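Local coordinates for uncharacterized protein (Starkeya novella, PDB 5I20) that exports amino acids across the inner membrane with broad specificity, carrying among others threonine, methionine, lysine and glutamate, at residues 28-32 and 33-37; 62-65 and 66-69; 277-280 and 281-285. All coordinates share one frame; numbering follows the deposited sequence.

Contact 1 of 3, residues 28-32 and 33-37; sequences GAVPP and FLLTA
T36 and L35 reach back to P32 and P31 at the N-terminus of transmembrane helix 32-53, where the periplasmic loop ends with P31 at the N-cap and P32 as the first helical residue. The first shell is centred on the carbonyl oxygen of P32, which is gripped twice by one residue. T36 OG1 donates to P32 O over 2.7 Å, from above the carbonyl plane. T36 N donates to the same P32 O over 2.8 Å, from the opposite face. Chi1 of -62° puts OG1 anti to the carbonyl carbon of T36 and beside its backbone N, the rotamer that turns the hydroxyl toward the carbonyl four residues back. With an alanine here, P32 O would probably keep its amide donor but lose the hydroxyl that holds it from the other face. One residue earlier, L35 N donates to P31 O at 3.1 Å, in the carbonyl plane, the i to i+4 bond that the N-cap carbonyl accepts.

Further out the contact is apolar. The L35 and V30 side chains cross at about a right angle, and P31 CG lies beside L34 CB at 4.3 Å. F33 turns to other helices, its ring meeting F83 of helix 65-88 edge-to-face, while its backbone N donates to E200. V213 of helix 209-221 lies against L35, and H196 of helix 181-199 against L34. CG1 of V30, anti to the backbone N, is the branch that meets the leucine, V30 CG1 lying 4.0 Å from L35 CB.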
ATOM      1  N   GLY A  28      -8.932   0.138 -17.858  1.00112.63           N
ATOM      2  CA  GLY A  28     -10.139  -0.163 -18.601  1.00112.40           C
ATOM      3  C   GLY A  28     -11.002  -1.185 -17.892  1.00107.61           C
ATOM      4  O   GLY A  28     -11.282  -1.060 -16.699  1.00110.83           O
ATOM      5  N   ALA A  29     -11.422  -2.205 -18.631  1.00105.03           N
ATOM      6  CA  ALA A  29     -12.299  -3.233 -18.089  1.00 98.34           C
ATOM      7  C   ALA A  29     -11.515  -4.478 -17.692  1.00 93.37           C
ATOM      8  O   ALA A  29     -12.090  -5.555 -17.532  1.00 94.07           O
ATOM      9  CB  ALA A  29     -13.380  -3.587 -19.095  1.00 98.39           C
ATOM     10  N   VAL A  30     -10.203  -4.328 -17.538  1.00 87.89           N
ATOM     11  CA  VAL A  30      -9.358  -5.443 -17.126  1.00 80.04           C
ATOM     12  C   VAL A  30      -9.576  -5.765 -15.652  1.00 73.74           C
ATOM     13  O   VAL A  30      -9.324  -4.929 -14.785  1.00 70.43           O
ATOM     14  CB  VAL A  30      -7.866  -5.152 -17.361  1.00 76.84           C
ATOM     15  CG1 VAL A  30      -7.017  -6.300 -16.832  1.00 71.16           C
ATOM     16  CG2 VAL A  30      -7.597  -4.907 -18.840  1.00 77.80           C
ATOM     17  N   PRO A  31     -10.047  -6.989 -15.371  1.00 72.00           N
ATOM     18  CA  PRO A  31     -10.383  -7.455 -14.020  1.00 70.86           C
ATOM     19  C   PRO A  31      -9.160  -7.550 -13.100  1.00 74.45           C
ATOM     20  O   PRO A  31      -8.048  -7.757 -13.589  1.00 77.79           O
ATOM     21  CB  PRO A  31     -10.997  -8.834 -14.275  1.00 67.35           C
ATOM     22  CG  PRO A  31     -10.428  -9.275 -15.577  1.00 68.57           C
ATOM     23  CD  PRO A  31     -10.274  -8.029 -16.389  1.00 72.99           C
ATOM     24  N   PRO A  32      -9.368  -7.410 -11.779  1.00 74.26           N
ATOM     25  CA  PRO A  32      -8.284  -7.230 -10.800  1.00 72.59           C
ATOM     26  C   PRO A  32      -7.272  -8.376 -10.697  1.00 67.87           C
ATOM     27  O   PRO A  32      -6.075  -8.104 -10.593  1.00 65.46           O
ATOM     28  CB  PRO A  32      -9.041  -7.080  -9.473  1.00 73.45           C
ATOM     29  CG  PRO A  32     -10.349  -7.749  -9.702  1.00 74.03           C
ATOM     30  CD  PRO A  32     -10.689  -7.438 -11.126  1.00 72.32           C
ATOM     31  N   PHE A  33      -7.735  -9.621 -10.704  1.00 64.80           N
ATOM     32  CA  PHE A  33      -6.835 -10.754 -10.500  1.00 66.78           C
ATOM     33  C   PHE A  33      -5.885 -10.965 -11.673  1.00 69.55           C
ATOM     34  O   PHE A  33      -4.703 -11.253 -11.477  1.00 68.86           O
ATOM     35  CB  PHE A  33      -7.629 -12.032 -10.235  1.00 70.83           C
ATOM     36  CG  PHE A  33      -7.999 -12.221  -8.796  1.00 75.73           C
ATOM     37  CD1 PHE A  33      -7.015 -12.391  -7.834  1.00 76.40           C
ATOM     38  CD2 PHE A  33      -9.327 -12.234  -8.401  1.00 77.91           C
ATOM     39  CE1 PHE A  33      -7.347 -12.565  -6.506  1.00 77.18           C
ATOM     40  CE2 PHE A  33      -9.666 -12.409  -7.072  1.00 78.24           C
ATOM     41  CZ  PHE A  33      -8.675 -12.575  -6.124  1.00 77.52           C
ATOM     42  N   LEU A  34      -6.404 -10.831 -12.889  1.00 68.61           N
ATOM     43  CA  LEU A  34      -5.566 -10.919 -14.076  1.00 64.86           C
ATOM     44  C   LEU A  34      -4.562  -9.775 -14.093  1.00 60.13           C
ATOM     45  O   LEU A  34      -3.400  -9.963 -14.447  1.00 63.19           O
ATOM     46  CB  LEU A  34      -6.411 -10.894 -15.350  1.00 62.67           C
ATOM     47  CG  LEU A  34      -5.619 -11.047 -16.651  1.00 62.85           C
ATOM     48  CD1 LEU A  34      -4.947 -12.413 -16.708  1.00 61.56           C
ATOM     49  CD2 LEU A  34      -6.510 -10.830 -17.860  1.00 67.44           C
ATOM     50  N   LEU A  35      -5.019  -8.590 -13.701  1.00 58.43           N
ATOM     51  CA  LEU A  35      -4.165  -7.408 -13.666  1.00 60.80           C
ATOM     52  C   LEU A  35      -3.072  -7.585 -12.619  1.00 62.11           C
ATOM     53  O   LEU A  35      -1.942  -7.132 -12.799  1.00 66.50           O
ATOM     54  CB  LEU A  35      -4.995  -6.153 -13.376  1.00 60.55           C
ATOM     55  CG  LEU A  35      -4.300  -4.796 -13.518  1.00 64.59           C
ATOM     56  CD1 LEU A  35      -3.855  -4.560 -14.956  1.00 64.39           C
ATOM     57  CD2 LEU A  35      -5.208  -3.669 -13.044  1.00 64.95           C
ATOM     58  N   THR A  36      -3.421  -8.256 -11.528  1.00 60.56           N
ATOM     59  CA  THR A  36      -2.471  -8.561 -10.468  1.00 56.35           C
ATOM     60  C   THR A  36      -1.431  -9.565 -10.956  1.00 56.50           C
ATOM     61  O   THR A  36      -0.230  -9.378 -10.753  1.00 53.51           O
ATOM     62  CB  THR A  36      -3.192  -9.116  -9.221  1.00 62.39           C
ATOM     63  OG1 THR A  36      -4.096  -8.125  -8.713  1.00 66.68           O
ATOM     64  CG2 THR A  36      -2.193  -9.487  -8.137  1.00 58.60           C
ATOM     65  N   ALA A  37      -1.904 -10.624 -11.607  1.00 53.73           N
ATOM     66  CA  ALA A  37      -1.031 -11.653 -12.167  1.00 55.61           C
ATOM     67  C   ALA A  37      -0.017 -11.071 -13.150  1.00 56.25           C
ATOM     68  O   ALA A  37       1.155 -11.448 -13.141  1.00 56.70           O
ATOM     69  CB  ALA A  37      -1.861 -12.730 -12.849  1.00 61.94           C
TER

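Contact 2 of 3, residues 62-65 and 66-69; sequences RQPW and PVWV
CD of P66 sits over one face of the W65 indole, 3.4 Å from the centroid of its five-membered ring and 17° off the normal, a CH-pi contact. W65 CG stands between its backbone N and carbonyl carbon (chi1 67°), and this crowded position brings the indole across the proline. V69 comes to the same indole differently: its side chain lies alongside that of W65, pointing the same way, and V69 CG2 meets W65 CE3 at 3.6 Å at the ring edge, in plane.

Turned back along the loop, W68 NE1 makes a weak hydrogen bond of 3.2 Å to Q63 O, which lies at the indole edge, near its plane. The Q63 side chain crosses V67 obliquely, Q63 CB being 3.9 Å from V67 CG1, while its amide NE2 bonds to V60 O. V67 also rests on F173 and V176 of another cytoplasmic loop.

V67 N bonds to P64 O, and V69 N to W65 O at 2.9 Å. This is the N-terminus of transmembrane helix 65-88, with P64 as N-cap and P66 in the first turn, where a proline costs no backbone bond although its nitrogen has no hydrogen to give.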
ATOM      1  N   ARG A  62      16.118 -19.722  -1.356  1.00 74.79           N
ATOM      2  CA  ARG A  62      16.096 -20.838  -0.419  1.00 75.31           C
ATOM      3  C   ARG A  62      15.768 -20.322   0.978  1.00 73.11           C
ATOM      4  O   ARG A  62      16.658 -19.905   1.719  1.00 79.47           O
ATOM      5  CB  ARG A  62      17.437 -21.577  -0.420  1.00 80.27           C
ATOM      6  N   GLN A  63      14.484 -20.345   1.328  1.00 66.10           N
ATOM      7  CA  GLN A  63      14.021 -19.817   2.608  1.00 65.65           C
ATOM      8  C   GLN A  63      13.130 -20.821   3.341  1.00 65.55           C
ATOM      9  O   GLN A  63      12.487 -21.660   2.708  1.00 65.02           O
ATOM     10  CB  GLN A  63      13.256 -18.504   2.396  1.00 64.13           C
ATOM     11  CG  GLN A  63      14.071 -17.399   1.748  1.00 63.74           C
ATOM     12  CD  GLN A  63      15.148 -16.854   2.665  1.00 67.37           C
ATOM     13  OE1 GLN A  63      15.043 -16.943   3.888  1.00 71.60           O
ATOM     14  NE2 GLN A  63      16.192 -16.284   2.075  1.00 62.19           N
ATOM     15  N   PRO A  64      13.093 -20.740   4.682  1.00 65.26           N
ATOM     16  CA  PRO A  64      12.178 -21.566   5.481  1.00 70.53           C
ATOM     17  C   PRO A  64      10.714 -21.231   5.191  1.00 73.94           C
ATOM     18  O   PRO A  64      10.431 -20.159   4.659  1.00 74.23           O
ATOM     19  CB  PRO A  64      12.541 -21.206   6.927  1.00 70.34           C
ATOM     20  CG  PRO A  64      13.910 -20.627   6.851  1.00 69.90           C
ATOM     21  CD  PRO A  64      13.986 -19.933   5.530  1.00 66.32           C
ATOM     22  N   TRP A  65       9.800 -22.129   5.550  1.00 72.19           N
ATOM     23  CA  TRP A  65       8.379 -21.911   5.284  1.00 67.29           C
ATOM     24  C   TRP A  65       7.734 -20.709   6.005  1.00 65.95           C
ATOM     25  O   TRP A  65       6.772 -20.148   5.480  1.00 66.74           O
ATOM     26  CB  TRP A  65       7.580 -23.184   5.606  1.00 66.81           C
ATOM     27  CG  TRP A  65       7.546 -23.569   7.054  1.00 76.09           C
ATOM     28  CD1 TRP A  65       8.383 -24.437   7.693  1.00 78.76           C
ATOM     29  CD2 TRP A  65       6.616 -23.108   8.044  1.00 79.23           C
ATOM     30  NE1 TRP A  65       8.037 -24.540   9.018  1.00 78.68           N
ATOM     31  CE2 TRP A  65       6.957 -23.733   9.259  1.00 79.09           C
ATOM     32  CE3 TRP A  65       5.535 -22.221   8.021  1.00 79.86           C
ATOM     33  CZ2 TRP A  65       6.253 -23.503  10.440  1.00 80.70           C
ATOM     34  CZ3 TRP A  65       4.837 -21.993   9.194  1.00 79.38           C
ATOM     35  CH2 TRP A  65       5.199 -22.632  10.387  1.00 80.21           C
ATOM     36  N   PRO A  66       8.234 -20.305   7.197  1.00 65.64           N
ATOM     37  CA  PRO A  66       7.568 -19.123   7.762  1.00 59.91           C
ATOM     38  C   PRO A  66       7.795 -17.856   6.938  1.00 60.74           C
ATOM     39  O   PRO A  66       6.989 -16.928   7.009  1.00 58.26           O
ATOM     40  CB  PRO A  66       8.210 -18.982   9.148  1.00 61.62           C
ATOM     41  CG  PRO A  66       8.720 -20.335   9.473  1.00 63.15           C
ATOM     42  CD  PRO A  66       9.172 -20.905   8.167  1.00 63.92           C
ATOM     43  N   VAL A  67       8.882 -17.823   6.174  1.00 60.29           N
ATOM     44  CA  VAL A  67       9.166 -16.695   5.295  1.00 58.47           C
ATOM     45  C   VAL A  67       8.147 -16.636   4.156  1.00 58.97           C
ATOM     46  O   VAL A  67       7.642 -15.564   3.815  1.00 60.68           O
ATOM     47  CB  VAL A  67      10.598 -16.779   4.716  1.00 53.96           C
ATOM     48  CG1 VAL A  67      10.820 -15.703   3.664  1.00 50.74           C
ATOM     49  CG2 VAL A  67      11.626 -16.660   5.831  1.00 53.80           C
ATOM     50  N   TRP A  68       7.839 -17.797   3.585  1.00 56.79           N
ATOM     51  CA  TRP A  68       6.872 -17.888   2.496  1.00 59.48           C
ATOM     52  C   TRP A  68       5.440 -17.668   2.967  1.00 56.04           C
ATOM     53  O   TRP A  68       4.621 -17.114   2.238  1.00 53.89           O
ATOM     54  CB  TRP A  68       6.980 -19.243   1.801  1.00 60.09           C
ATOM     55  CG  TRP A  68       8.301 -19.456   1.156  1.00 64.31           C
ATOM     56  CD1 TRP A  68       9.299 -20.284   1.582  1.00 68.10           C
ATOM     57  CD2 TRP A  68       8.788 -18.814  -0.026  1.00 61.24           C
ATOM     58  NE1 TRP A  68      10.373 -20.204   0.730  1.00 68.95           N
ATOM     59  CE2 TRP A  68      10.085 -19.309  -0.265  1.00 63.73           C
ATOM     60  CE3 TRP A  68       8.250 -17.874  -0.910  1.00 61.68           C
ATOM     61  CZ2 TRP A  68      10.854 -18.894  -1.349  1.00 64.52           C
ATOM     62  CZ3 TRP A  68       9.014 -17.464  -1.986  1.00 66.18           C
ATOM     63  CH2 TRP A  68      10.302 -17.973  -2.197  1.00 64.79           C
ATOM     64  N   VAL A  69       5.134 -18.119   4.180  1.00 58.04           N
ATOM     65  CA  VAL A  69       3.806 -17.908   4.741  1.00 59.26           C
ATOM     66  C   VAL A  69       3.579 -16.413   4.931  1.00 54.61           C
ATOM     67  O   VAL A  69       2.513 -15.888   4.617  1.00 54.05           O
ATOM     68  CB  VAL A  69       3.626 -18.653   6.083  1.00 53.92           C
ATOM     69  CG1 VAL A  69       2.368 -18.188   6.791  1.00 46.57           C
ATOM     70  CG2 VAL A  69       3.578 -20.155   5.849  1.00 55.94           C
TER

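Contact 3 of 3, residues 277-280 and 281-285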
ATOM      1  N   GLY A 277       0.538  16.554  10.451  1.00 39.70           N
ATOM      2  CA  GLY A 277       0.670  15.247  11.068  1.00 39.24           C
ATOM      3  C   GLY A 277       2.077  14.694  10.943  1.00 41.82           C
ATOM      4  O   GLY A 277       2.629  14.153  11.901  1.00 36.83           O
ATOM      5  N   ALA A 278       2.656  14.828   9.754  1.00 39.21           N
ATOM      6  CA  ALA A 278       4.024  14.384   9.521  1.00 40.12           C
ATOM      7  C   ALA A 278       5.003  15.197  10.359  1.00 43.69           C
ATOM      8  O   ALA A 278       5.994  14.665  10.856  1.00 44.99           O
ATOM      9  CB  ALA A 278       4.376  14.489   8.042  1.00 40.34           C
ATOM     10  N   ALA A 279       4.715  16.486  10.521  1.00 42.29           N
ATOM     11  CA  ALA A 279       5.597  17.380  11.265  1.00 42.71           C
ATOM     12  C   ALA A 279       5.583  17.060  12.756  1.00 43.51           C
ATOM     13  O   ALA A 279       6.620  17.064  13.412  1.00 42.55           O
ATOM     14  CB  ALA A 279       5.201  18.826  11.030  1.00 42.89           C
ATOM     15  N   VAL A 280       4.393  16.788  13.280  1.00 46.13           N
ATOM     16  CA  VAL A 280       4.217  16.410  14.675  1.00 44.25           C
ATOM     17  C   VAL A 280       4.965  15.115  14.999  1.00 45.16           C
ATOM     18  O   VAL A 280       5.612  15.005  16.040  1.00 41.87           O
ATOM     19  CB  VAL A 280       2.713  16.241  15.014  1.00 49.95           C
ATOM     20  CG1 VAL A 280       2.523  15.452  16.300  1.00 50.70           C
ATOM     21  CG2 VAL A 280       2.039  17.600  15.113  1.00 52.72           C
ATOM     22  N   ALA A 281       4.888  14.145  14.095  1.00 43.68           N
ATOM     23  CA  ALA A 281       5.469  12.829  14.332  1.00 46.82           C
ATOM     24  C   ALA A 281       6.977  12.791  14.079  1.00 51.50           C
ATOM     25  O   ALA A 281       7.680  11.941  14.619  1.00 51.87           O
ATOM     26  CB  ALA A 281       4.767  11.787  13.469  1.00 44.32           C
ATOM     27  N   THR A 282       7.472  13.710  13.258  1.00 55.97           N
ATOM     28  CA  THR A 282       8.891  13.730  12.922  1.00 57.77           C
ATOM     29  C   THR A 282       9.665  14.743  13.762  1.00 58.95           C
ATOM     30  O   THR A 282      10.652  14.400  14.409  1.00 66.56           O
ATOM     31  CB  THR A 282       9.114  14.050  11.435  1.00 64.26           C
ATOM     32  OG1 THR A 282       8.313  13.179  10.629  1.00 69.13           O
ATOM     33  CG2 THR A 282      10.580  13.866  11.063  1.00 68.11           C
ATOM     34  N   LEU A 283       9.216  15.992  13.749  1.00 56.22           N
ATOM     35  CA  LEU A 283       9.941  17.067  14.414  1.00 54.50           C
ATOM     36  C   LEU A 283       9.684  17.127  15.916  1.00 51.59           C
ATOM     37  O   LEU A 283      10.585  17.428  16.695  1.00 58.50           O
ATOM     38  CB  LEU A 283       9.574  18.415  13.790  1.00 57.21           C
ATOM     39  CG  LEU A 283       9.814  18.559  12.289  1.00 64.54           C
ATOM     40  CD1 LEU A 283       9.427  19.953  11.821  1.00 67.97           C
ATOM     41  CD2 LEU A 283      11.264  18.257  11.952  1.00 65.26           C
ATOM     42  N   LEU A 284       8.451  16.840  16.314  1.00 45.74           N
ATOM     43  CA  LEU A 284       8.009  17.108  17.676  1.00 46.53           C
ATOM     44  C   LEU A 284       7.894  15.857  18.545  1.00 43.17           C
ATOM     45  O   LEU A 284       7.548  15.952  19.721  1.00 46.92           O
ATOM     46  CB  LEU A 284       6.661  17.835  17.642  1.00 49.19           C
ATOM     47  CG  LEU A 284       6.657  19.368  17.673  1.00 54.48           C
ATOM     48  CD1 LEU A 284       7.795  19.962  16.857  1.00 56.75           C
ATOM     49  CD2 LEU A 284       5.315  19.903  17.183  1.00 55.05           C
ATOM     50  N   ALA A 285       8.197  14.696  17.970  1.00 42.83           N
ATOM     51  CA  ALA A 285       8.040  13.412  18.656  1.00 50.64           C
ATOM     52  C   ALA A 285       8.722  13.363  20.025  1.00 51.21           C
ATOM     53  O   ALA A 285       8.095  13.003  21.021  1.00 53.98           O
ATOM     54  CB  ALA A 285       8.566  12.288  17.780  1.00 51.16           C
TER
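A278 O is gripped by two donors of one residue: T282 OG1 reaches A278 O at 2.8 Å and T282 N reaches the same A278 O at 3.0 Å, from opposite faces of the carbonyl plane. The hydroxyl is tilted 23° out of that plane. Chi1 of -51° places OG1 beside the backbone N of T282, which brings it back over the carbonyl four residues earlier. Such a threonine bond to the preceding turn is a common way for a membrane helix to satisfy a hydroxyl within itself.

Here it lies in the last turns of transmembrane helix 265-282, near the cytoplasmic side. A281 N donates to G277 O at 3.1 Å, and L283 N donates to A279 O at 2.8 Å. At L284 N the pattern weakens, the amide being shared weakly between A279 O and V280 O, at 3.4 Å from each.

Side chains add little among themselves: L283 CD1 stands 4.4 Å from A279 CB, and L284 CB rests against V280 O. Toward other helices, A281 meets L239 and V242 of helix 237-243, and V280 meets A120 of helix 119-136. A bound monoolein molecule touches T282.

Overall arrangement
All three contacts belong to ends of transmembrane helices: contacts 1 and 2 open helices 32-53 and 65-88, consecutive in the chain but entered from the periplasmic and cytoplasmic sides respectively, and contact 3 closes helix 265-282 toward the cytoplasm. The centres of contact 1 and contact 2 lie 28 Å apart. Contact 3 is centred 38 Å from contact 1 and 36 Å from contact 2, and no two touch. Contacts 1 and 3 fall on opposite sides of the chain's centre and in the two different EamA-like halves of the chain. Each centre is 17 to 22 Å from the centre of the basket-shaped molecule, which holds the substrate-binding cavity. Bound monoolein lies about 5 Å from the T36 side chain and about 4 Å from that of T282.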